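Local coordinates for protein gamma-hexachlorocyclohexane dehydrochlorinase (Novosphingobium barchaimii LL02, PDB 5KVB) that probably catalyses two successive dehydrochlorinations that convert the pollutant gamma-hexachlorocyclohexane (lindane) to a tetrachlorocyclohexadiene by way of pentachlorocyclohexene, at residues Trp43-Glu48 / Lys58-Ala63; Trp49-Ile54 / Leu64-Asn69; Phe78-Thr83 / Val101-Asn106; Leu115-Tyr120 / Met140-Pro145. One frame throughout, in Å; residues are numbered along the deposited sequence.

Interaction 1. Residues Trp43-Glu48 / Lys58-Ala63; sequences WWDDAE and KGPEGA
Trp-43 and the first turn of helix 59-71 meet in a strand-to-helix contact of the SnoaL-like (NTF2-clan) fold, where the chain turns a corner between strands 43-44 and 47-51. The atoms involved show two kinds of contact, carbon packing on the indole and approaches to carbonyl oxygens at the turn. CB of Ala-63 sits above the rim of the Trp-43 indole, 3.5 Å from NE1 of Trp-43. Nearer the backbone, CB of Trp-43 lies 4.0 Å from CD of Pro-60. The indole reaches the helix because its CG stands anti to the carbonyl carbon (chi1 -50°). Cutting the indole back to an alanine is likely to leave the methyl of Ala-63 without its aromatic neighbour and to open a gap beside the first helical turn. Phe-133 and Trp-49 also meet this indole.

At the corner, residues Trp-44 to Ala-47 form a type I beta turn, and Gly-59 fits closely against it. Its N donates to O of Ala-47 (2.8 Å, N-H...O angle 155°), while its CA lies 3.5 Å from O of Trp-44. A positive phi (71°) and a CB that would collide with O of Asp-45 both suit Gly-59 to its place. Just before it, Lys-58 pairs with Glu-48 as an antiparallel non-hydrogen-bonded pair and brings CG of Lys-58 to 3.5 Å from O of Asp-45. The one backbone hydrogen bond between the segments, with CA-H...O contacts around it, ties the turn to the start of the helix, and the indole adds carbon packing.

Interaction 2. Residues Trp49-Ile54 / Leu64-Asn69; sequences WTVEGI and LDLVNN
Leu-66 presses its CD2 methyl squarely onto the indole of Trp-49, and this is the tight part of the contact. The methyl lies 3.5 Å from the centroid of the six-membered ring of Trp-49 and only 5° off the ring normal, the geometry of a CH-pi contact over the middle of a face. The leucine has CG anti to its nitrogen (chi1 173°), an arrangement that directs CD2 at the ring and leaves CD1 for another neighbour. The same CD2 of Leu-66 lies 3.8 Å from CG2 of Val-51, which makes it the shared contact point of two residues on one strand. Beside it, CG1 of Val-67 approaches CH2 of Trp-49 at 3.9 Å, obliquely to the ring.

In the SnoaL-like fold this is helix-on-sheet packing: the axes of strand 49-51 and helix 64-69 run 10.7 Å apart at an angle of 36°, leaving the side chains to bridge the space. Val-31 on helix 10-33 touches both Trp-49 and Val-67, and Tyr-57 on the adjacent strand 55-58 touches Leu-66.

Toward the loop after the strand the fit is looser. There a single close approach remains, from CG2 of Ile-54 to CD1 of Leu-66 at 4.0 Å, and Ile-54 is partly exposed. Farther round the helix the partners lie on helix 36-40, where Leu-64 packs on Leu-39 and ND2 of Asn-68 hydrogen-bonds to Glu-36.

Interaction 3. Residues Phe78-Thr83 / Val101-Asn106; sequences FIHYGT and VLCLGN
An antiparallel beta hairpin of the NTF2-like sheet, strands 75-89 and 94-107, carries His-80, the probable proton acceptor of the active site, opposite Cys-103 in a non-hydrogen-bonded pair. The axes lie 4.5 Å apart at 166°, and the hydrogen-bonded pairs Ile-79/Leu-104 and Tyr-81/Leu-102 zip the backbones together on either side of His-80. The shortest of their four bonds runs from N of Tyr-81 to O of Leu-102, at 2.7 Å and nearly straight (174°).

Residues Phe-78, His-80, Val-101 and Cys-103 share one face. With SG of Cys-103 anti to its own nitrogen (chi1 174°), the sulfur comes over a face of the imidazole, 3.7 Å from the His-80 ring centroid, while CG1 of Val-101 meets the ring edge at CD2 of His-80 (3.8 Å). ND1 of His-80 bonds to Asp-32, likewise a probable active-site residue; this hydrogen bond limits rotation of the ring, and the sulfur packs over its face.

Ile-79, Tyr-81, Leu-102 and Leu-104 occupy the other face, where neighbouring subunits pack. There CD1 of Leu-104 lies at the edge of the Tyr-81 ring, 4.1 Å from CE2 of Tyr-81.

Interaction 4. Residues Leu115-Tyr120 / Met140-Pro145; sequences LIAAVY and MNYFTP
With chi1 at -65°, Ile-116 sets CG1 anti to its carbonyl carbon and CG2 anti to its nitrogen; chi1 of -175° sends the ring of Phe-143 out the same way, and the two side chains lie alongside each other. They belong to the antiparallel hairpin of strands 113-127 and 130-145, which is interrupted here by a classic beta bulge. CG1 of Ile-116 lies 3.6 Å from CD2 of Phe-143, coming at the ring obliquely. The other branch of the isoleucine turns to the methionine: CG2 of Ile-116 is 3.8 Å from CG of Met-140, whose extended chain carries CE on toward CD1 of Ile-116. Shortened to an alanine, this residue would lack CG1, CG2 and CD1, which would probably leave the ring of Phe-143 and the thioether of Met-140 without the carbons packed against them.

The bulge is defined by Ala-117, which faces both Asn-141 and Tyr-142. Its O accepts two backbone bonds, from N of Asn-141 at 2.8 Å and from N of Tyr-142 at 3.2 Å, the latter on a lone pair in the carbonyl plane. Beyond it the ladder is regular, and Leu-115 and Thr-144 exchange a reciprocal pair of N-to-O hydrogen bonds.

Residues Leu-115, Ala-117, Tyr-142 and Thr-144 point to the face met by the third subunit, where OH of Tyr-142 hydrogen-bonds to Asp-77 of that chain. Within the hairpin, CB of Ala-117 approaches the Tyr-142 ring obliquely, 3.6 Å from its CD2.

Overall arrangement
Interactions 1 and 2 continue one another along strand 47-51 and helix 59-71: their centres are 11 Å apart, and CZ2 of Trp-43 lies 3.7 Å from CE3 of Trp-49. Interactions 3 and 4, centres 9 Å apart, are adjoining hairpins joined by two probable backbone hydrogen bonds, N of Cys-103 to O of Ile-116 (2.8 Å) and N of Val-101 to O of Ala-118 (2.9 Å). CD2 of His-80, the probable proton acceptor, touches OH of Tyr-120 (3.4 Å). The side chains of Ile-116 and Trp-49 lie about 6 Å and 8 Å from that of His-80, so interactions 2 and 4 lie close to the probable active site. Interactions 3 and 4 both touch the third subunit.

Interaction 1. Residues Trp43-Glu48 / Lys58-Ala63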
loop_
_atom_site.group_PDB
_atom_site.type_symbol
_atom_site.label_atom_id
_atom_site.label_comp_id
_atom_site.label_asym_id
_atom_site.label_seq_id
_atom_site.Cartn_x
_atom_site.Cartn_y
_atom_site.Cartn_z
ATOM N N TRP A 43 3.549 -14.521 16.372
ATOM C CA TRP A 43 4.948 -14.922 16.623
ATOM C C TRP A 43 5.103 -16.341 17.159
ATOM O O TRP A 43 4.429 -16.713 18.123
ATOM C CB TRP A 43 5.613 -13.994 17.653
ATOM C CG TRP A 43 5.476 -12.523 17.407
ATOM C CD1 TRP A 43 4.506 -11.703 17.912
ATOM C CD2 TRP A 43 6.319 -11.701 16.597
ATOM N NE1 TRP A 43 4.700 -10.415 17.472
ATOM C CE2 TRP A 43 5.799 -10.388 16.650
ATOM C CE3 TRP A 43 7.457 -11.947 15.825
ATOM C CZ2 TRP A 43 6.393 -9.316 15.971
ATOM C CZ3 TRP A 43 8.047 -10.883 15.148
ATOM C CH2 TRP A 43 7.516 -9.583 15.232
ATOM N N TRP A 44 6.039 -17.104 16.606
ATOM C CA TRP A 44 6.484 -18.323 17.302
ATOM C C TRP A 44 7.177 -17.920 18.605
ATOM O O TRP A 44 7.691 -16.808 18.725
ATOM C CB TRP A 44 7.436 -19.147 16.432
ATOM C CG TRP A 44 6.791 -19.754 15.225
ATOM C CD1 TRP A 44 7.153 -19.573 13.917
ATOM C CD2 TRP A 44 5.671 -20.645 15.215
ATOM N NE1 TRP A 44 6.321 -20.300 13.096
ATOM C CE2 TRP A 44 5.400 -20.964 13.866
ATOM C CE3 TRP A 44 4.858 -21.195 16.215
ATOM C CZ2 TRP A 44 4.352 -21.806 13.492
ATOM C CZ3 TRP A 44 3.820 -22.033 15.842
ATOM C CH2 TRP A 44 3.574 -22.328 14.493
ATOM N N ASP A 45 7.203 -18.820 19.584
ATOM C CA ASP A 45 7.791 -18.467 20.876
ATOM C C ASP A 45 9.293 -18.206 20.797
ATOM O O ASP A 45 9.846 -17.498 21.666
ATOM C CB ASP A 45 7.499 -19.554 21.916
ATOM C CG ASP A 45 6.053 -19.544 22.380
ATOM O OD1 ASP A 45 5.362 -18.523 22.192
ATOM O OD2 ASP A 45 5.610 -20.554 22.961
ATOM N N ASP A 46 9.952 -18.734 19.761
ATOM C CA ASP A 46 11.372 -18.462 19.547
ATOM C C ASP A 46 11.637 -17.454 18.421
ATOM O O ASP A 46 12.768 -17.299 17.973
ATOM C CB ASP A 46 12.136 -19.774 19.290
ATOM C CG ASP A 46 11.594 -20.555 18.100
ATOM O OD1 ASP A 46 10.417 -20.351 17.718
ATOM O OD2 ASP A 46 12.351 -21.383 17.541
ATOM N N ALA A 47 10.597 -16.748 17.982
ATOM C CA ALA A 47 10.785 -15.713 16.959
ATOM C C ALA A 47 11.611 -14.553 17.500
ATOM O O ALA A 47 11.511 -14.215 18.685
ATOM C CB ALA A 47 9.431 -15.206 16.450
ATOM N N GLU A 48 12.426 -13.950 16.641
ATOM C CA GLU A 48 13.268 -12.826 17.032
ATOM C C GLU A 48 12.938 -11.549 16.259
ATOM O O GLU A 48 12.975 -11.525 15.034
ATOM C CB GLU A 48 14.747 -13.183 16.850
ATOM C CG GLU A 48 15.236 -14.245 17.832
ATOM C CD GLU A 48 16.734 -14.495 17.743
ATOM O OE1 GLU A 48 17.330 -14.226 16.679
ATOM O OE2 GLU A 48 17.314 -14.959 18.748
ATOM N N LYS A 58 12.308 -11.471 21.932
ATOM C CA LYS A 58 11.944 -12.840 21.540
ATOM C C LYS A 58 10.492 -13.198 21.831
ATOM O O LYS A 58 10.000 -13.013 22.954
ATOM C CB LYS A 58 12.854 -13.861 22.247
ATOM C CG LYS A 58 12.618 -15.309 21.794
ATOM C CD LYS A 58 13.175 -16.355 22.777
ATOM C CE LYS A 58 14.662 -16.240 22.922
ATOM N NZ LYS A 58 15.151 -17.355 23.786
ATOM N N GLY A 59 9.805 -13.727 20.820
ATOM C CA GLY A 59 8.468 -14.255 20.991
ATOM C C GLY A 59 7.375 -13.236 21.235
ATOM O O GLY A 59 7.619 -12.030 21.211
ATOM N N PRO A 60 6.151 -13.725 21.474
ATOM C CA PRO A 60 5.025 -12.826 21.758
ATOM C C PRO A 60 5.297 -11.885 22.942
ATOM O O PRO A 60 5.020 -10.684 22.850
ATOM C CB PRO A 60 3.873 -13.784 22.077
ATOM C CG PRO A 60 4.262 -15.106 21.481
ATOM C CD PRO A 60 5.761 -15.146 21.452
ATOM N N GLU A 61 5.852 -12.400 24.038
ATOM C CA GLU A 61 6.082 -11.534 25.200
ATOM C C GLU A 61 7.234 -10.540 24.967
ATOM O O GLU A 61 7.203 -9.403 25.469
ATOM C CB GLU A 61 6.319 -12.385 26.458
ATOM C CG GLU A 61 5.018 -12.968 27.024
ATOM C CD GLU A 61 5.235 -13.968 28.142
ATOM O OE1 GLU A 61 6.326 -14.574 28.195
ATOM O OE2 GLU A 61 4.309 -14.144 28.967
ATOM N N GLY A 62 8.237 -10.934 24.189
ATOM C CA GLY A 62 9.286 -10.008 23.813
ATOM C C GLY A 62 8.781 -8.862 22.949
ATOM O O GLY A 62 9.182 -7.699 23.131
ATOM N N ALA A 63 7.915 -9.190 21.996
ATOM C CA ALA A 63 7.274 -8.183 21.150
ATOM C C ALA A 63 6.498 -7.175 21.996
ATOM O O ALA A 63 6.606 -5.961 21.786
ATOM C CB ALA A 63 6.345 -8.863 20.123
#

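Interaction 2. Residues Trp49-Ile54 / Leu64-Asn69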
loop_
_atom_site.group_PDB
_atom_site.type_symbol
_atom_site.label_atom_id
_atom_site.label_comp_id
_atom_site.label_asym_id
_atom_site.label_seq_id
_atom_site.Cartn_x
_atom_site.Cartn_y
_atom_site.Cartn_z
ATOM N N TRP A 49 12.622 -10.495 16.999
ATOM C CA TRP A 49 12.373 -9.176 16.426
ATOM C C TRP A 49 13.535 -8.272 16.820
ATOM O O TRP A 49 13.721 -7.983 18.003
ATOM C CB TRP A 49 11.028 -8.637 16.927
ATOM C CG TRP A 49 10.595 -7.266 16.416
ATOM C CD1 TRP A 49 11.201 -6.496 15.459
ATOM C CD2 TRP A 49 9.441 -6.530 16.845
ATOM N NE1 TRP A 49 10.494 -5.321 15.276
ATOM C CE2 TRP A 49 9.417 -5.319 16.122
ATOM C CE3 TRP A 49 8.429 -6.779 17.776
ATOM C CZ2 TRP A 49 8.412 -4.364 16.301
ATOM C CZ3 TRP A 49 7.436 -5.826 17.959
ATOM C CH2 TRP A 49 7.440 -4.630 17.226
ATOM N N THR A 50 14.320 -7.867 15.825
ATOM C CA THR A 50 15.477 -6.997 16.035
ATOM C C THR A 50 15.235 -5.600 15.468
ATOM O O THR A 50 14.865 -5.449 14.301
ATOM C CB THR A 50 16.753 -7.569 15.377
ATOM O OG1 THR A 50 16.618 -7.538 13.950
ATOM C CG2 THR A 50 17.012 -8.991 15.821
ATOM N N VAL A 51 15.455 -4.582 16.291
ATOM C CA VAL A 51 15.402 -3.208 15.818
ATOM C C VAL A 51 16.816 -2.649 15.893
ATOM O O VAL A 51 17.437 -2.673 16.952
ATOM C CB VAL A 51 14.435 -2.344 16.647
ATOM C CG1 VAL A 51 14.347 -0.942 16.063
ATOM C CG2 VAL A 51 13.057 -2.990 16.699
ATOM N N GLU A 52 17.334 -2.176 14.765
ATOM C CA GLU A 52 18.699 -1.666 14.717
ATOM C C GLU A 52 18.887 -0.520 15.710
ATOM O O GLU A 52 18.261 0.532 15.579
ATOM C CB GLU A 52 19.053 -1.208 13.302
ATOM N N GLY A 53 19.734 -0.739 16.712
ATOM C CA GLY A 53 20.006 0.271 17.718
ATOM C C GLY A 53 19.342 0.021 19.061
ATOM O O GLY A 53 19.730 0.609 20.069
ATOM N N ILE A 54 18.337 -0.849 19.079
ATOM C CA ILE A 54 17.612 -1.146 20.312
ATOM C C ILE A 54 17.963 -2.529 20.853
ATOM O O ILE A 54 18.232 -2.690 22.044
ATOM C CB ILE A 54 16.091 -1.063 20.104
ATOM C CG1 ILE A 54 15.684 0.365 19.739
ATOM C CG2 ILE A 54 15.358 -1.511 21.358
ATOM C CD1 ILE A 54 14.193 0.544 19.541
ATOM N N LEU A 64 5.733 -7.667 22.966
ATOM C CA LEU A 64 4.968 -6.765 23.831
ATOM C C LEU A 64 5.875 -5.956 24.763
ATOM O O LEU A 64 5.582 -4.795 25.071
ATOM C CB LEU A 64 3.932 -7.556 24.631
ATOM C CG LEU A 64 2.806 -8.146 23.775
ATOM C CD1 LEU A 64 1.766 -8.839 24.647
ATOM C CD2 LEU A 64 2.154 -7.071 22.916
ATOM N N ASP A 65 6.981 -6.547 25.200
ATOM C CA ASP A 65 7.956 -5.819 26.009
ATOM C C ASP A 65 8.552 -4.644 25.230
ATOM O O ASP A 65 8.660 -3.525 25.739
ATOM C CB ASP A 65 9.067 -6.763 26.466
ATOM C CG ASP A 65 9.983 -6.132 27.494
ATOM O OD1 ASP A 65 9.467 -5.473 28.425
ATOM O OD2 ASP A 65 11.213 -6.295 27.370
ATOM N N LEU A 66 8.932 -4.899 23.986
ATOM C CA LEU A 66 9.498 -3.868 23.128
ATOM C C LEU A 66 8.538 -2.704 22.919
ATOM O O LEU A 66 8.932 -1.545 23.045
ATOM C CB LEU A 66 9.892 -4.464 21.768
ATOM C CG LEU A 66 10.340 -3.462 20.693
ATOM C CD1 LEU A 66 11.595 -2.705 21.146
ATOM C CD2 LEU A 66 10.570 -4.168 19.361
ATOM N N VAL A 67 7.283 -2.989 22.587
ATOM C CA VAL A 67 6.381 -1.881 22.297
ATOM C C VAL A 67 5.923 -1.176 23.586
ATOM O O VAL A 67 5.882 0.053 23.624
ATOM C CB VAL A 67 5.167 -2.325 21.448
ATOM C CG1 VAL A 67 5.633 -2.722 20.056
ATOM C CG2 VAL A 67 4.415 -3.469 22.096
ATOM N N ASN A 68 5.641 -1.911 24.659
ATOM C CA ASN A 68 5.197 -1.249 25.894
ATOM C C ASN A 68 6.266 -0.417 26.606
ATOM O O ASN A 68 5.941 0.593 27.248
ATOM C CB ASN A 68 4.643 -2.274 26.885
ATOM C CG ASN A 68 3.189 -2.599 26.634
ATOM O OD1 ASN A 68 2.302 -1.785 26.888
ATOM N ND2 ASN A 68 2.932 -3.801 26.142
ATOM N N ASN A 69 7.526 -0.833 26.505
ATOM C CA ASN A 69 8.594 -0.216 27.297
ATOM C C ASN A 69 9.539 0.697 26.509
ATOM O O ASN A 69 10.093 1.643 27.066
ATOM C CB ASN A 69 9.412 -1.307 27.997
ATOM C CG ASN A 69 8.588 -2.108 28.986
ATOM O OD1 ASN A 69 7.880 -1.550 29.823
ATOM N ND2 ASN A 69 8.669 -3.426 28.883
#

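Interaction 3. Residues Phe78-Thr83 / Val101-Asn106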
loop_
_atom_site.group_PDB
_atom_site.type_symbol
_atom_site.label_atom_id
_atom_site.label_comp_id
_atom_site.label_asym_id
_atom_site.label_seq_id
_atom_site.Cartn_x
_atom_site.Cartn_y
_atom_site.Cartn_z
ATOM N N PHE A 78 1.152 6.966 16.192
ATOM C CA PHE A 78 1.727 6.872 14.856
ATOM C C PHE A 78 0.904 5.943 13.977
ATOM O O PHE A 78 0.014 5.248 14.463
ATOM C CB PHE A 78 3.187 6.403 14.910
ATOM C CG PHE A 78 3.428 5.210 15.806
ATOM C CD1 PHE A 78 2.882 3.969 15.517
ATOM C CD2 PHE A 78 4.225 5.330 16.930
ATOM C CE1 PHE A 78 3.122 2.879 16.336
ATOM C CE2 PHE A 78 4.466 4.248 17.751
ATOM C CZ PHE A 78 3.911 3.022 17.456
ATOM N N ILE A 79 1.218 5.946 12.688
ATOM C CA ILE A 79 0.553 5.076 11.724
ATOM C C ILE A 79 1.615 4.544 10.768
ATOM O O ILE A 79 2.488 5.283 10.319
ATOM C CB ILE A 79 -0.581 5.837 10.965
ATOM C CG1 ILE A 79 -1.278 4.945 9.937
ATOM C CG2 ILE A 79 -0.060 7.100 10.280
ATOM C CD1 ILE A 79 -1.981 3.708 10.514
ATOM N N HIS A 80 1.558 3.238 10.493
ATOM C CA HIS A 80 2.483 2.580 9.565
ATOM C C HIS A 80 1.739 2.083 8.345
ATOM O O HIS A 80 0.867 1.220 8.464
ATOM C CB HIS A 80 3.180 1.376 10.215
ATOM C CG HIS A 80 4.165 1.729 11.286
ATOM N ND1 HIS A 80 3.783 2.146 12.544
ATOM C CD2 HIS A 80 5.520 1.677 11.300
ATOM C CE1 HIS A 80 4.863 2.364 13.278
ATOM N NE2 HIS A 80 5.929 2.080 12.547
ATOM N N TYR A 81 2.106 2.606 7.186
ATOM C CA TYR A 81 1.541 2.177 5.910
ATOM C C TYR A 81 2.477 1.172 5.229
ATOM O O TYR A 81 3.573 1.536 4.794
ATOM C CB TYR A 81 1.298 3.386 4.995
ATOM C CG TYR A 81 0.351 4.434 5.563
ATOM C CD1 TYR A 81 -1.023 4.221 5.572
ATOM C CD2 TYR A 81 0.833 5.637 6.070
ATOM C CE1 TYR A 81 -1.904 5.174 6.087
ATOM C CE2 TYR A 81 -0.032 6.590 6.589
ATOM C CZ TYR A 81 -1.396 6.357 6.588
ATOM O OH TYR A 81 -2.273 7.297 7.091
ATOM N N GLY A 82 2.046 -0.086 5.134
ATOM C CA GLY A 82 2.873 -1.124 4.524
ATOM C C GLY A 82 2.558 -1.294 3.051
ATOM O O GLY A 82 1.386 -1.389 2.668
ATOM N N THR A 83 3.594 -1.305 2.213
ATOM C CA THR A 83 3.433 -1.526 0.772
ATOM C C THR A 83 4.512 -2.468 0.222
ATOM O O THR A 83 5.519 -2.741 0.880
ATOM C CB THR A 83 3.506 -0.213 -0.035
ATOM O OG1 THR A 83 4.850 0.295 0.013
ATOM C CG2 THR A 83 2.533 0.832 0.510
ATOM N N VAL A 101 7.810 0.362 4.299
ATOM C CA VAL A 101 6.852 0.929 5.244
ATOM C C VAL A 101 7.041 2.437 5.394
ATOM O O VAL A 101 8.168 2.922 5.577
ATOM C CB VAL A 101 6.978 0.237 6.633
ATOM C CG1 VAL A 101 5.968 0.812 7.642
ATOM C CG2 VAL A 101 6.817 -1.281 6.492
ATOM N N LEU A 102 5.937 3.174 5.285
ATOM C CA LEU A 102 5.929 4.624 5.506
ATOM C C LEU A 102 5.248 4.890 6.842
ATOM O O LEU A 102 4.099 4.492 7.049
ATOM C CB LEU A 102 5.207 5.351 4.363
ATOM C CG LEU A 102 5.001 6.862 4.541
ATOM C CD1 LEU A 102 6.340 7.605 4.606
ATOM C CD2 LEU A 102 4.122 7.390 3.398
ATOM N N CYS A 103 5.951 5.540 7.764
ATOM C CA CYS A 103 5.390 5.810 9.083
ATOM C C CYS A 103 5.283 7.307 9.324
ATOM O O CYS A 103 6.237 8.051 9.068
ATOM C CB CYS A 103 6.241 5.154 10.182
ATOM S SG CYS A 103 5.719 5.566 11.897
ATOM N N LEU A 104 4.112 7.736 9.786
ATOM C CA LEU A 104 3.901 9.123 10.204
ATOM C C LEU A 104 3.578 9.121 11.683
ATOM O O LEU A 104 2.778 8.300 12.129
ATOM C CB LEU A 104 2.753 9.770 9.431
ATOM C CG LEU A 104 2.853 9.700 7.905
ATOM C CD1 LEU A 104 1.616 10.334 7.266
ATOM C CD2 LEU A 104 4.145 10.353 7.401
ATOM N N GLY A 105 4.168 10.027 12.455
ATOM C CA GLY A 105 3.901 9.991 13.877
ATOM C C GLY A 105 4.202 11.257 14.639
ATOM O O GLY A 105 4.839 12.179 14.133
ATOM N N ASN A 106 3.721 11.262 15.875
ATOM C CA ASN A 106 3.886 12.372 16.804
ATOM C C ASN A 106 4.779 11.925 17.960
ATOM O O ASN A 106 4.336 11.181 18.838
ATOM C CB ASN A 106 2.519 12.841 17.305
ATOM C CG ASN A 106 1.667 13.451 16.203
ATOM O OD1 ASN A 106 2.166 14.202 15.369
ATOM N ND2 ASN A 106 0.380 13.115 16.188
#

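Interaction 4. Residues Leu115-Tyr120 / Met140-Pro145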
loop_
_atom_site.group_PDB
_atom_site.type_symbol
_atom_site.label_atom_id
_atom_site.label_comp_id
_atom_site.label_asym_id
_atom_site.label_seq_id
_atom_site.Cartn_x
_atom_site.Cartn_y
_atom_site.Cartn_z
ATOM N N LEU A 115 8.478 11.831 9.857
ATOM C CA LEU A 115 8.244 10.887 8.763
ATOM C C LEU A 115 9.380 9.882 8.735
ATOM O O LEU A 115 10.560 10.259 8.689
ATOM C CB LEU A 115 8.146 11.618 7.417
ATOM C CG LEU A 115 7.817 10.794 6.162
ATOM C CD1 LEU A 115 7.047 11.635 5.151
ATOM C CD2 LEU A 115 9.066 10.217 5.507
ATOM N N ILE A 116 9.022 8.601 8.747
ATOM C CA ILE A 116 9.993 7.514 8.702
ATOM C C ILE A 116 9.757 6.672 7.445
ATOM O O ILE A 116 8.611 6.305 7.137
ATOM C CB ILE A 116 9.895 6.615 9.956
ATOM C CG1 ILE A 116 10.275 7.391 11.221
ATOM C CG2 ILE A 116 10.791 5.388 9.831
ATOM C CD1 ILE A 116 9.924 6.663 12.516
ATOM N N ALA A 117 10.824 6.415 6.698
ATOM C CA ALA A 117 10.789 5.425 5.630
ATOM C C ALA A 117 11.623 4.238 6.069
ATOM O O ALA A 117 12.825 4.380 6.314
ATOM C CB ALA A 117 11.323 6.016 4.319
ATOM N N ALA A 118 10.997 3.064 6.169
ATOM C CA ALA A 118 11.677 1.875 6.674
ATOM C C ALA A 118 11.556 0.697 5.727
ATOM O O ALA A 118 10.618 0.624 4.919
ATOM C CB ALA A 118 11.130 1.498 8.036
ATOM N N VAL A 119 12.514 -0.217 5.836
ATOM C CA VAL A 119 12.427 -1.504 5.171
ATOM C C VAL A 119 12.304 -2.587 6.229
ATOM O O VAL A 119 13.101 -2.638 7.165
ATOM C CB VAL A 119 13.649 -1.760 4.274
ATOM C CG1 VAL A 119 13.695 -3.213 3.820
ATOM C CG2 VAL A 119 13.621 -0.814 3.072
ATOM N N TYR A 120 11.269 -3.415 6.096
ATOM C CA TYR A 120 11.054 -4.555 6.988
ATOM C C TYR A 120 11.481 -5.843 6.291
ATOM O O TYR A 120 10.963 -6.173 5.211
ATOM C CB TYR A 120 9.580 -4.678 7.408
ATOM C CG TYR A 120 9.072 -3.685 8.438
ATOM C CD1 TYR A 120 9.756 -2.507 8.719
ATOM C CD2 TYR A 120 7.890 -3.943 9.135
ATOM C CE1 TYR A 120 9.262 -1.596 9.672
ATOM C CE2 TYR A 120 7.402 -3.055 10.085
ATOM C CZ TYR A 120 8.089 -1.889 10.343
ATOM O OH TYR A 120 7.594 -1.003 11.278
ATOM N N MET A 140 15.561 1.786 9.391
ATOM C CA MET A 140 15.055 3.084 8.957
ATOM C C MET A 140 16.026 3.762 8.001
ATOM O O MET A 140 17.178 4.036 8.366
ATOM C CB MET A 140 14.793 3.993 10.165
ATOM C CG MET A 140 13.768 3.428 11.127
ATOM S SD MET A 140 13.465 4.501 12.546
ATOM C CE MET A 140 12.208 3.583 13.425
ATOM N N ASN A 141 15.563 4.035 6.782
ATOM C CA ASN A 141 16.358 4.761 5.798
ATOM C C ASN A 141 16.168 6.274 5.878
ATOM O O ASN A 141 17.131 7.030 5.698
ATOM C CB ASN A 141 16.033 4.270 4.382
ATOM C CG ASN A 141 16.478 2.841 4.151
ATOM O OD1 ASN A 141 17.549 2.430 4.603
ATOM N ND2 ASN A 141 15.655 2.069 3.450
ATOM N N TYR A 142 14.938 6.717 6.141
ATOM C CA TYR A 142 14.652 8.124 6.473
ATOM C C TYR A 142 14.085 8.211 7.889
ATOM O O TYR A 142 13.176 7.465 8.246
ATOM C CB TYR A 142 13.617 8.763 5.529
ATOM C CG TYR A 142 13.927 8.882 4.055
ATOM C CD1 TYR A 142 15.234 8.913 3.583
ATOM C CD2 TYR A 142 12.887 9.017 3.129
ATOM C CE1 TYR A 142 15.491 9.049 2.233
ATOM C CE2 TYR A 142 13.133 9.147 1.789
ATOM C CZ TYR A 142 14.438 9.168 1.337
ATOM O OH TYR A 142 14.710 9.302 -0.007
ATOM N N PHE A 143 14.600 9.140 8.684
ATOM C CA PHE A 143 13.976 9.534 9.944
ATOM C C PHE A 143 13.985 11.051 9.921
ATOM O O PHE A 143 15.015 11.675 10.207
ATOM C CB PHE A 143 14.731 8.982 11.165
ATOM C CG PHE A 143 14.044 9.259 12.485
ATOM C CD1 PHE A 143 14.203 10.484 13.120
ATOM C CD2 PHE A 143 13.246 8.295 13.088
ATOM C CE1 PHE A 143 13.577 10.742 14.330
ATOM C CE2 PHE A 143 12.620 8.551 14.301
ATOM C CZ PHE A 143 12.786 9.776 14.918
ATOM N N THR A 144 12.860 11.650 9.558
ATOM C CA THR A 144 12.851 13.049 9.145
ATOM C C THR A 144 11.888 13.878 9.974
ATOM O O THR A 144 10.677 13.755 9.834
ATOM C CB THR A 144 12.487 13.174 7.654
ATOM O OG1 THR A 144 13.385 12.368 6.875
ATOM C CG2 THR A 144 12.596 14.609 7.178
ATOM N N PRO A 145 12.426 14.733 10.860
ATOM C CA PRO A 145 11.549 15.681 11.550
ATOM C C PRO A 145 10.924 16.649 10.548
ATOM O O PRO A 145 11.580 17.064 9.592
ATOM C CB PRO A 145 12.491 16.401 12.520
ATOM C CG PRO A 145 13.854 16.214 11.944
ATOM C CD PRO A 145 13.837 14.881 11.256
#